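Local coordinates for putative laminarinase (Phanerochaete chrysosporium, PDB 2W52), which probably hydrolyses O-glycosidic bonds in beta-glucans such as laminarin, as a family 16 glycoside hydrolase, at residues G29-V34 with L251-D256; N43-S48 with N70-R75; A102-E107 with V116-G121. One frame throughout, in Å; residues are numbered along the deposited sequence.

Contact 3 lies deepest, its centre about 5 Å from that of the chain, with all its touching residues buried; contacts 1 and 2 sit about 14 and 15 Å out, contact 2 buried at its interface and contact 1 only partly. Chemistry follows place: contact 3 is paired backbone beside a glucose, contact 1 close backbone packing with one hydrogen bond, contact 2 side-chain packing between two sheets, backed by a glycan. All three reach the same mixed sheet. Strand 69-76 ties contact 2 to contact 1 through Ser71 OG and Leu251 O, while Arg73 and Arg75 form salt bridges with Glu107 of contact 3.

Contact 1: G29-V34 with L251-D256; sequences GRVNYV and LTFCGD. With BGC (beta-D-glucopyranose), chain C; BGC (beta-D-glucopyranose), chain B.
Gly29 lies so close to the 251-256 backbone that its CA is 2.9 Å from Phe253 O, and a side chain here would run into both that oxygen and Thr252 OG1. One residue on, Arg30 N donates to the same carbonyl oxygen at 2.8 Å, with an N-H...O angle of 144° and the donor above the carbonyl plane. Arg30 is the centre of an inverse gamma turn, and this bond fixes the turn to the end of strand 246-253. Val31 continues the tight region: with chi1 at 68°, CG1 sits between the backbone N and the carbonyl carbon and comes within 3.2 Å of Thr252 OG1, a van der Waals approach, since that hydroxyl is hydrogen-bonded to Asp25 OD2. Its other methyl, CG2, approaches the edge of the Phe253 ring at 4.2 Å from CD1 and also lies over one face of the Tyr33 ring. Tyr33 reaches across with its phenol end, OH lying 3.3 Å from Thr252 CB. Phe253 N is buried here without a polar partner.

The outer side is looser. The Arg30 side chain bends away to Asn278 OD1 and Gly66 O; its CB comes nearest to 251-256, 4.2 Å from Cys254 SG. Asp256, partly exposed, does not touch 29-34; its OD2 accepts a bond from O2 of a glucose at 2.9 Å.

The strand segments 31-33 and 251-253 run at 151°, and their axes, 7.2 Å apart at closest, are too distant for paired strands. Strand 69-76 instead pairs with both, parallel to 31-33 and antiparallel to 246-253. Helix 273-279 packs on Arg30, Phe253 and Cys254, the last linked to Cys273 by a disulfide, and strand 98-105 pairs with 246-253 along the edge not taken by 69-76.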
# COMPACT_ATOMS: atom_id res chain seq x y z
N GLY A 29 -4.98 -5.65 -14.06
CA GLY A 29 -4.85 -4.24 -14.46
C GLY A 29 -4.18 -4.03 -15.81
O GLY A 29 -3.62 -4.96 -16.41
N ARG A 30 -4.27 -2.80 -16.30
CA ARG A 30 -3.63 -2.42 -17.58
C ARG A 30 -2.18 -2.06 -17.31
O ARG A 30 -1.77 -0.89 -17.45
CB ARG A 30 -4.38 -1.24 -18.22
CG ARG A 30 -3.91 -0.88 -19.63
CD ARG A 30 -3.99 -2.05 -20.61
NE ARG A 30 -3.52 -1.62 -21.94
CZ ARG A 30 -2.92 -2.42 -22.83
NH1 ARG A 30 -2.76 -3.74 -22.58
NH2 ARG A 30 -2.52 -1.91 -23.98
N VAL A 31 -1.40 -3.08 -16.95
CA VAL A 31 -0.04 -2.89 -16.43
C VAL A 31 0.88 -3.96 -16.99
O VAL A 31 0.46 -5.08 -17.27
CB VAL A 31 -0.05 -2.90 -14.86
CG1 VAL A 31 -0.40 -4.32 -14.30
CG2 VAL A 31 1.29 -2.39 -14.27
N ASN A 32 2.14 -3.58 -17.15
CA ASN A 32 3.21 -4.53 -17.46
C ASN A 32 4.26 -4.36 -16.36
O ASN A 32 5.06 -3.39 -16.34
CB ASN A 32 3.79 -4.21 -18.83
CG ASN A 32 4.83 -5.22 -19.25
OD1 ASN A 32 4.55 -6.42 -19.32
ND2 ASN A 32 6.02 -4.75 -19.55
N TYR A 33 4.18 -5.26 -15.38
CA TYR A 33 5.15 -5.25 -14.29
C TYR A 33 6.49 -5.77 -14.82
O TYR A 33 6.60 -6.93 -15.22
CB TYR A 33 4.66 -6.16 -13.19
CG TYR A 33 3.61 -5.53 -12.28
CD1 TYR A 33 3.73 -4.20 -11.84
CD2 TYR A 33 2.53 -6.30 -11.81
CE1 TYR A 33 2.78 -3.65 -10.93
CE2 TYR A 33 1.59 -5.78 -10.91
CZ TYR A 33 1.73 -4.44 -10.47
OH TYR A 33 0.83 -3.91 -9.58
N VAL A 34 7.49 -4.90 -14.79
CA VAL A 34 8.81 -5.20 -15.31
C VAL A 34 9.78 -5.71 -14.24
O VAL A 34 9.59 -5.47 -13.04
CB VAL A 34 9.41 -4.00 -16.05
CG1 VAL A 34 8.50 -3.61 -17.24
CG2 VAL A 34 9.66 -2.83 -15.10
N LEU A 251 2.34 -0.31 -8.12
CA LEU A 251 1.39 0.57 -8.78
C LEU A 251 0.81 -0.19 -9.97
O LEU A 251 1.54 -0.52 -10.92
CB LEU A 251 2.06 1.85 -9.25
CG LEU A 251 1.25 2.71 -10.24
CD1 LEU A 251 -0.00 3.28 -9.61
CD2 LEU A 251 2.10 3.87 -10.77
N THR A 252 -0.48 -0.50 -9.89
CA THR A 252 -1.18 -0.99 -11.08
C THR A 252 -2.14 0.09 -11.64
O THR A 252 -2.23 1.20 -11.10
CB THR A 252 -1.86 -2.37 -10.83
OG1 THR A 252 -2.20 -2.96 -12.10
CG2 THR A 252 -3.13 -2.23 -9.99
N PHE A 253 -2.84 -0.26 -12.72
CA PHE A 253 -3.81 0.63 -13.34
C PHE A 253 -5.07 -0.15 -13.67
O PHE A 253 -4.98 -1.32 -14.08
CB PHE A 253 -3.26 1.18 -14.67
CG PHE A 253 -1.98 1.93 -14.53
CD1 PHE A 253 -0.74 1.28 -14.67
CD2 PHE A 253 -2.03 3.30 -14.31
CE1 PHE A 253 0.45 2.03 -14.52
CE2 PHE A 253 -0.87 4.04 -14.18
CZ PHE A 253 0.36 3.41 -14.28
N CYS A 254 -6.22 0.51 -13.51
CA CYS A 254 -7.50 -0.11 -13.91
C CYS A 254 -7.67 -1.43 -13.13
O CYS A 254 -7.41 -1.46 -11.91
CB CYS A 254 -7.57 -0.29 -15.45
SG CYS A 254 -7.16 1.23 -16.37
N GLY A 255 -8.09 -2.51 -13.81
CA GLY A 255 -8.21 -3.81 -13.14
C GLY A 255 -9.40 -3.92 -12.18
O GLY A 255 -10.33 -3.12 -12.24
N ASP A 256 -9.34 -4.94 -11.32
CA ASP A 256 -10.49 -5.42 -10.49
C ASP A 256 -11.23 -4.26 -9.79
O ASP A 256 -12.46 -4.21 -9.78
CB ASP A 256 -10.03 -6.37 -9.37
CG ASP A 256 -9.46 -7.69 -9.86
OD1 ASP A 256 -9.59 -8.01 -11.07
OD2 ASP A 256 -8.91 -8.43 -8.99
C2 BGC C . -9.36 -6.99 -5.71
C3 BGC C . -8.78 -6.67 -4.32
C4 BGC C . -9.40 -5.39 -3.76
C5 BGC C . -10.93 -5.37 -3.84
C6 BGC C . -11.48 -3.98 -3.50
C1 BGC C . -10.89 -7.00 -5.60
O2 BGC C . -8.89 -8.28 -6.12
O3 BGC C . -7.34 -6.58 -4.39
O4 BGC C . -8.98 -5.32 -2.40
O5 BGC C . -11.33 -5.70 -5.18
O6 BGC C . -12.90 -4.01 -3.57
C2 BGC B . -13.22 -9.06 -7.25
C3 BGC B . -12.94 -7.67 -6.65
C4 BGC B . -13.77 -6.58 -7.34
C5 BGC B . -15.25 -6.98 -7.39
C6 BGC B . -16.05 -5.98 -8.22
C1 BGC B . -14.73 -9.31 -7.30
O2 BGC B . -12.56 -10.07 -6.46
O3 BGC B . -11.53 -7.40 -6.73
O4 BGC B . -13.62 -5.30 -6.67
O5 BGC B . -15.35 -8.25 -8.04
O6 BGC B . -17.44 -6.36 -8.20

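Contact 2: N43-S48 with N70-R75; sequences NLTYAS and NSVRIR. With NAG (2-acetamido-2-deoxy-beta-D-glucopyranose), chain D; MAN (alpha-D-mannopyranose), chain E; NAG (2-acetamido-2-deoxy-beta-D-glucopyranose), chain F.
Leu44 and Thr45 pack against Asn70 and Val72 in a small side-chain contact between sheets, made mostly by carbon atoms, where Leu44 and the start of strand 45-48 meet strand 69-76, as in the beta sandwich of family 16. The two strands belong to different sheets, 45-48 pairing with 51-55 and 69-76 with 246-253; the nearest CA atoms, of Leu44 and Ser71, are 6.6 Å apart, and only 198 Å² is buried. Leu44 has CG beside its backbone N (chi1 -55°) and extends so that CD1 meets Asn70 CB at 3.6 Å. Val72 CG1 is shared: it lies 4.1 Å from Leu44 CB and 3.6 Å from Thr45 OG1. That hydroxyl is satisfied by His20 NE2, so towards Val72 it makes only van der Waals contact.

The far side of 43-48 carries the glycan. Asn43, at the Schellman end of helix 36-41, is joined through ND2 to C1 of the first N-acetylglucosamine. Tyr46 backs this sugar, whose C5 lies over one ring face 3.7 Å from CG, while the acetamide methyl C8 of the second sugar comes within 3.4 Å of CE2. Replacing Tyr46 by an alanine would remove the ring under C5, and the first sugar would probably lose its stacking surface.

Strand 51-55 sends Leu54 against Thr45 and Val72; helix 36-41 adds Ala39 to the same two side chains.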
# COMPACT_ATOMS: atom_id res chain seq x y z
N ASN A 43 14.34 3.62 -15.93
CA ASN A 43 14.17 4.60 -14.87
C ASN A 43 12.77 4.59 -14.29
O ASN A 43 12.26 5.63 -13.85
CB ASN A 43 14.61 6.01 -15.32
CG ASN A 43 15.12 6.87 -14.18
OD1 ASN A 43 15.48 6.38 -13.10
ND2 ASN A 43 15.18 8.18 -14.44
N LEU A 44 12.17 3.41 -14.26
CA LEU A 44 10.91 3.23 -13.53
C LEU A 44 11.17 2.99 -12.05
O LEU A 44 10.29 3.20 -11.21
CB LEU A 44 10.10 2.09 -14.12
CG LEU A 44 9.85 2.26 -15.62
CD1 LEU A 44 9.12 1.02 -16.10
CD2 LEU A 44 9.06 3.53 -15.90
N THR A 45 12.39 2.57 -11.75
CA THR A 45 12.86 2.51 -10.36
C THR A 45 14.15 3.30 -10.32
O THR A 45 15.00 3.14 -11.19
CB THR A 45 13.12 1.06 -9.92
OG1 THR A 45 11.87 0.35 -9.90
CG2 THR A 45 13.80 1.00 -8.52
N TYR A 46 14.27 4.16 -9.32
CA TYR A 46 15.45 5.01 -9.16
C TYR A 46 15.78 5.04 -7.69
O TYR A 46 14.93 5.40 -6.87
CB TYR A 46 15.17 6.44 -9.67
CG TYR A 46 16.35 7.37 -9.48
CD1 TYR A 46 17.43 7.33 -10.37
CD2 TYR A 46 16.42 8.23 -8.39
CE1 TYR A 46 18.54 8.16 -10.19
CE2 TYR A 46 17.55 9.07 -8.20
CZ TYR A 46 18.58 9.03 -9.11
OH TYR A 46 19.68 9.86 -8.92
N ALA A 47 17.00 4.62 -7.33
CA ALA A 47 17.30 4.37 -5.91
C ALA A 47 18.68 4.85 -5.56
O ALA A 47 19.68 4.17 -5.86
CB ALA A 47 17.15 2.86 -5.58
N SER A 48 18.73 6.03 -4.93
CA SER A 48 19.97 6.77 -4.72
C SER A 48 19.83 7.80 -3.60
O SER A 48 18.76 8.42 -3.42
CB SER A 48 20.35 7.47 -6.03
OG SER A 48 21.66 8.02 -5.96
N ASN A 70 3.99 0.17 -18.46
CA ASN A 70 5.11 -0.35 -17.64
C ASN A 70 5.04 0.27 -16.25
O ASN A 70 4.78 1.48 -16.08
CB ASN A 70 6.47 -0.01 -18.27
CG ASN A 70 6.75 -0.86 -19.50
OD1 ASN A 70 6.07 -1.87 -19.76
ND2 ASN A 70 7.77 -0.45 -20.28
N SER A 71 5.26 -0.58 -15.25
CA SER A 71 5.21 -0.16 -13.85
C SER A 71 5.95 -1.20 -13.03
O SER A 71 6.51 -2.16 -13.59
CB SER A 71 3.76 -0.02 -13.36
OG SER A 71 3.75 0.63 -12.09
N VAL A 72 5.95 -1.03 -11.72
CA VAL A 72 6.73 -1.92 -10.86
C VAL A 72 5.93 -2.38 -9.65
O VAL A 72 5.01 -1.69 -9.16
CB VAL A 72 8.03 -1.25 -10.38
CG1 VAL A 72 8.94 -0.89 -11.59
CG2 VAL A 72 7.75 -0.01 -9.54
N ARG A 73 6.33 -3.56 -9.16
CA ARG A 73 5.78 -4.18 -7.95
C ARG A 73 6.98 -4.80 -7.24
O ARG A 73 7.56 -5.80 -7.70
CB ARG A 73 4.80 -5.29 -8.33
CG ARG A 73 4.31 -6.10 -7.16
CD ARG A 73 3.01 -6.85 -7.53
NE ARG A 73 2.72 -7.98 -6.62
CZ ARG A 73 1.50 -8.48 -6.39
NH1 ARG A 73 0.41 -7.93 -6.94
NH2 ARG A 73 1.35 -9.54 -5.61
N ILE A 74 7.41 -4.17 -6.15
CA ILE A 74 8.56 -4.70 -5.41
C ILE A 74 8.13 -5.46 -4.17
O ILE A 74 7.11 -5.12 -3.55
CB ILE A 74 9.65 -3.59 -5.09
CG1 ILE A 74 9.12 -2.55 -4.11
CG2 ILE A 74 10.11 -2.92 -6.40
CD1 ILE A 74 10.23 -1.66 -3.54
N ARG A 75 8.88 -6.50 -3.83
CA ARG A 75 8.53 -7.37 -2.73
C ARG A 75 9.75 -7.60 -1.84
O ARG A 75 10.83 -7.94 -2.35
CB ARG A 75 8.03 -8.71 -3.28
CG ARG A 75 7.68 -9.72 -2.20
CD ARG A 75 7.25 -10.99 -2.85
NE ARG A 75 8.40 -11.76 -3.31
CZ ARG A 75 8.29 -12.93 -3.93
NH1 ARG A 75 7.09 -13.45 -4.16
NH2 ARG A 75 9.40 -13.58 -4.30
C1 NAG D . 15.67 9.02 -13.38
C2 NAG D . 16.40 10.18 -14.07
C3 NAG D . 16.70 11.32 -13.09
C4 NAG D . 15.65 11.58 -12.04
C5 NAG D . 15.12 10.26 -11.49
C6 NAG D . 14.10 10.49 -10.37
C7 NAG D . 17.92 9.54 -15.91
C8 NAG D . 19.13 8.70 -16.25
N2 NAG D . 17.66 9.69 -14.61
O3 NAG D . 16.91 12.53 -13.80
O4 NAG D . 16.25 12.26 -10.95
O5 NAG D . 14.60 9.50 -12.57
O6 NAG D . 12.96 11.09 -10.94
O7 NAG D . 17.24 10.04 -16.81
C1 MAN E . 18.16 13.94 -4.89
C2 MAN E . 17.77 12.57 -4.33
C3 MAN E . 18.51 12.31 -3.02
C4 MAN E . 20.02 12.48 -3.20
C5 MAN E . 20.33 13.83 -3.87
C6 MAN E . 21.82 14.01 -4.19
O2 MAN E . 18.17 11.58 -5.24
O3 MAN E . 18.24 11.01 -2.55
O4 MAN E . 20.62 12.37 -1.92
O5 MAN E . 19.57 14.00 -5.07
O6 MAN E . 22.06 15.38 -4.41
C1 NAG F . 15.94 13.66 -10.92
C2 NAG F . 16.12 14.21 -9.50
C3 NAG F . 15.87 15.73 -9.47
C4 NAG F . 16.55 16.49 -10.64
C5 NAG F . 16.44 15.70 -11.95
C6 NAG F . 17.29 16.31 -13.07
C7 NAG F . 15.71 12.70 -7.61
C8 NAG F . 17.16 12.36 -7.67
N2 NAG F . 15.26 13.56 -8.52
O3 NAG F . 16.31 16.23 -8.23
O4 NAG F . 15.88 17.71 -10.85
O5 NAG F . 16.84 14.35 -11.76
O6 NAG F . 18.66 15.97 -12.86
O7 NAG F . 14.99 12.17 -6.74

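Contact 3: A102-E107 with V116-G121; sequences AWETDE and VDIIEG. With BGC (beta-D-glucopyranose), chain G.
The indole of Trp103 and the carboxylate of Asp117 lie side by side and point the same way, their planes 63° apart. Asp117 OD1 approaches the ring obliquely, 3.7 Å from CE3, and also meets Trp103 CB. At the ring edge, in its plane, lies O6 of a bound glucose, while O5 of that sugar sits obliquely 3.3 Å from CH2. A chi1 of 52° lays the indole alongside Asp117, and NE1, on its five-membered ring, is held by Asn250 OD1.

Behind these groups the backbones pair as an antiparallel hairpin. Trp103 and Asp117 form a non-hydrogen-bonded pair, with CA atoms 4.4 Å apart, and Glu104 and Val116 a hydrogen-bonded one. Between Trp103 and Ala102 the register slips by one residue in a classic beta bulge: Ala102 O accepts from both Ile118 N and Ile119 N, each donor in the carbonyl plane. Ile119 gives the straighter bond, at 173°. With Glu115 and Glu120, Asp117 fits the family 16 signature Glu-x-Asp-x-x-Glu, whose extra residue relative to the shorter Glu-x-Asp-x-Glu form is consistent with this bulge.

On the opposite sheet face from Trp103, Ala102 CB packs on Ile119 CD1 at 3.9 Å. Glu104 CB meets Val116 CG1 at 3.7 Å, and its carboxylate goes on to His83 through OE2. Met189 touches Glu104 and Tyr187 touches Ile119 on this face, and both touch Ile118 at the bulge.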
# COMPACT_ATOMS: atom_id res chain seq x y z
N ALA A 102 0.72 -0.07 -0.70
CA ALA A 102 1.79 -0.57 0.17
C ALA A 102 1.12 -1.52 1.12
O ALA A 102 0.14 -1.17 1.75
CB ALA A 102 2.45 0.56 0.95
N TRP A 103 1.61 -2.76 1.21
CA TRP A 103 0.79 -3.80 1.87
C TRP A 103 1.67 -4.99 2.22
O TRP A 103 2.85 -4.98 1.92
CB TRP A 103 -0.37 -4.25 0.94
CG TRP A 103 0.03 -4.68 -0.46
CD1 TRP A 103 0.67 -3.92 -1.43
CD2 TRP A 103 -0.31 -5.92 -1.07
NE1 TRP A 103 0.78 -4.67 -2.60
CE2 TRP A 103 0.19 -5.89 -2.40
CE3 TRP A 103 -0.98 -7.05 -0.63
CZ2 TRP A 103 -0.00 -6.96 -3.30
CZ3 TRP A 103 -1.17 -8.13 -1.52
CH2 TRP A 103 -0.66 -8.08 -2.83
N GLU A 104 1.09 -5.98 2.90
CA GLU A 104 1.79 -7.22 3.21
C GLU A 104 0.88 -8.41 2.88
O GLU A 104 -0.33 -8.34 3.07
CB GLU A 104 2.14 -7.31 4.69
CG GLU A 104 3.08 -6.17 5.15
CD GLU A 104 3.61 -6.36 6.56
OE1 GLU A 104 3.13 -7.25 7.28
OE2 GLU A 104 4.51 -5.58 6.96
N THR A 105 1.48 -9.48 2.41
CA THR A 105 0.73 -10.72 2.21
C THR A 105 1.70 -11.89 2.07
O THR A 105 2.92 -11.72 2.00
CB THR A 105 -0.17 -10.62 0.94
OG1 THR A 105 -1.16 -11.67 0.95
CG2 THR A 105 0.67 -10.68 -0.35
N ASP A 106 1.13 -13.09 2.02
CA ASP A 106 1.83 -14.30 1.61
C ASP A 106 1.17 -14.72 0.27
O ASP A 106 0.10 -15.29 0.26
CB ASP A 106 1.63 -15.37 2.70
CG ASP A 106 2.36 -16.65 2.41
OD1 ASP A 106 2.68 -16.91 1.22
OD2 ASP A 106 2.57 -17.44 3.39
N GLU A 107 1.81 -14.37 -0.85
CA GLU A 107 1.23 -14.68 -2.17
C GLU A 107 1.08 -16.17 -2.35
O GLU A 107 0.09 -16.63 -2.97
CB GLU A 107 2.14 -14.15 -3.28
CG GLU A 107 2.22 -12.63 -3.33
CD GLU A 107 3.46 -12.18 -4.06
OE1 GLU A 107 4.55 -12.45 -3.54
OE2 GLU A 107 3.34 -11.53 -5.13
N VAL A 116 -2.68 -7.60 4.54
CA VAL A 116 -3.01 -6.30 5.17
C VAL A 116 -2.61 -5.18 4.22
O VAL A 116 -1.42 -5.06 3.85
CB VAL A 116 -2.36 -6.12 6.58
CG1 VAL A 116 -0.91 -6.36 6.55
CG2 VAL A 116 -2.62 -4.69 7.12
N ASP A 117 -3.62 -4.42 3.78
CA ASP A 117 -3.42 -3.29 2.88
C ASP A 117 -3.27 -2.06 3.75
O ASP A 117 -4.19 -1.71 4.50
CB ASP A 117 -4.57 -3.16 1.88
CG ASP A 117 -4.79 -4.46 1.10
OD1 ASP A 117 -3.77 -5.09 0.73
OD2 ASP A 117 -5.95 -4.84 0.87
N ILE A 118 -2.09 -1.45 3.68
CA ILE A 118 -1.74 -0.35 4.60
C ILE A 118 -2.00 1.02 3.95
O ILE A 118 -2.63 1.88 4.55
CB ILE A 118 -0.27 -0.50 5.07
CG1 ILE A 118 -0.02 -1.85 5.74
CG2 ILE A 118 0.16 0.72 5.94
CD1 ILE A 118 1.48 -2.17 5.84
N ILE A 119 -1.53 1.17 2.71
CA ILE A 119 -1.83 2.34 1.88
C ILE A 119 -2.50 1.79 0.62
O ILE A 119 -1.95 0.94 -0.03
CB ILE A 119 -0.57 3.11 1.46
CG1 ILE A 119 0.31 3.41 2.68
CG2 ILE A 119 -1.00 4.42 0.72
CD1 ILE A 119 1.64 4.12 2.37
N GLU A 120 -3.68 2.29 0.29
CA GLU A 120 -4.36 1.77 -0.91
C GLU A 120 -5.53 2.65 -1.28
O GLU A 120 -6.30 3.09 -0.40
CB GLU A 120 -4.90 0.34 -0.66
CG GLU A 120 -5.33 -0.36 -1.98
CD GLU A 120 -5.97 -1.74 -1.80
OE1 GLU A 120 -6.44 -2.05 -0.68
OE2 GLU A 120 -6.04 -2.48 -2.82
N GLY A 121 -5.70 2.88 -2.59
CA GLY A 121 -6.92 3.49 -3.12
C GLY A 121 -6.87 3.45 -4.62
O GLY A 121 -5.97 2.84 -5.21
C2 BGC G . -5.32 -9.78 -4.76
C3 BGC G . -5.26 -11.28 -5.09
C4 BGC G . -3.81 -11.80 -5.18
C5 BGC G . -3.09 -11.41 -3.90
C6 BGC G . -1.62 -11.82 -3.88
C1 BGC G . -4.55 -9.52 -3.48
O1 BGC G . -4.53 -8.10 -3.24
O2 BGC G . -6.66 -9.28 -4.62
O3 BGC G . -5.92 -11.41 -6.34
O4 BGC G . -3.72 -13.23 -5.30
O5 BGC G . -3.21 -9.99 -3.70
O6 BGC G . -0.94 -11.27 -5.03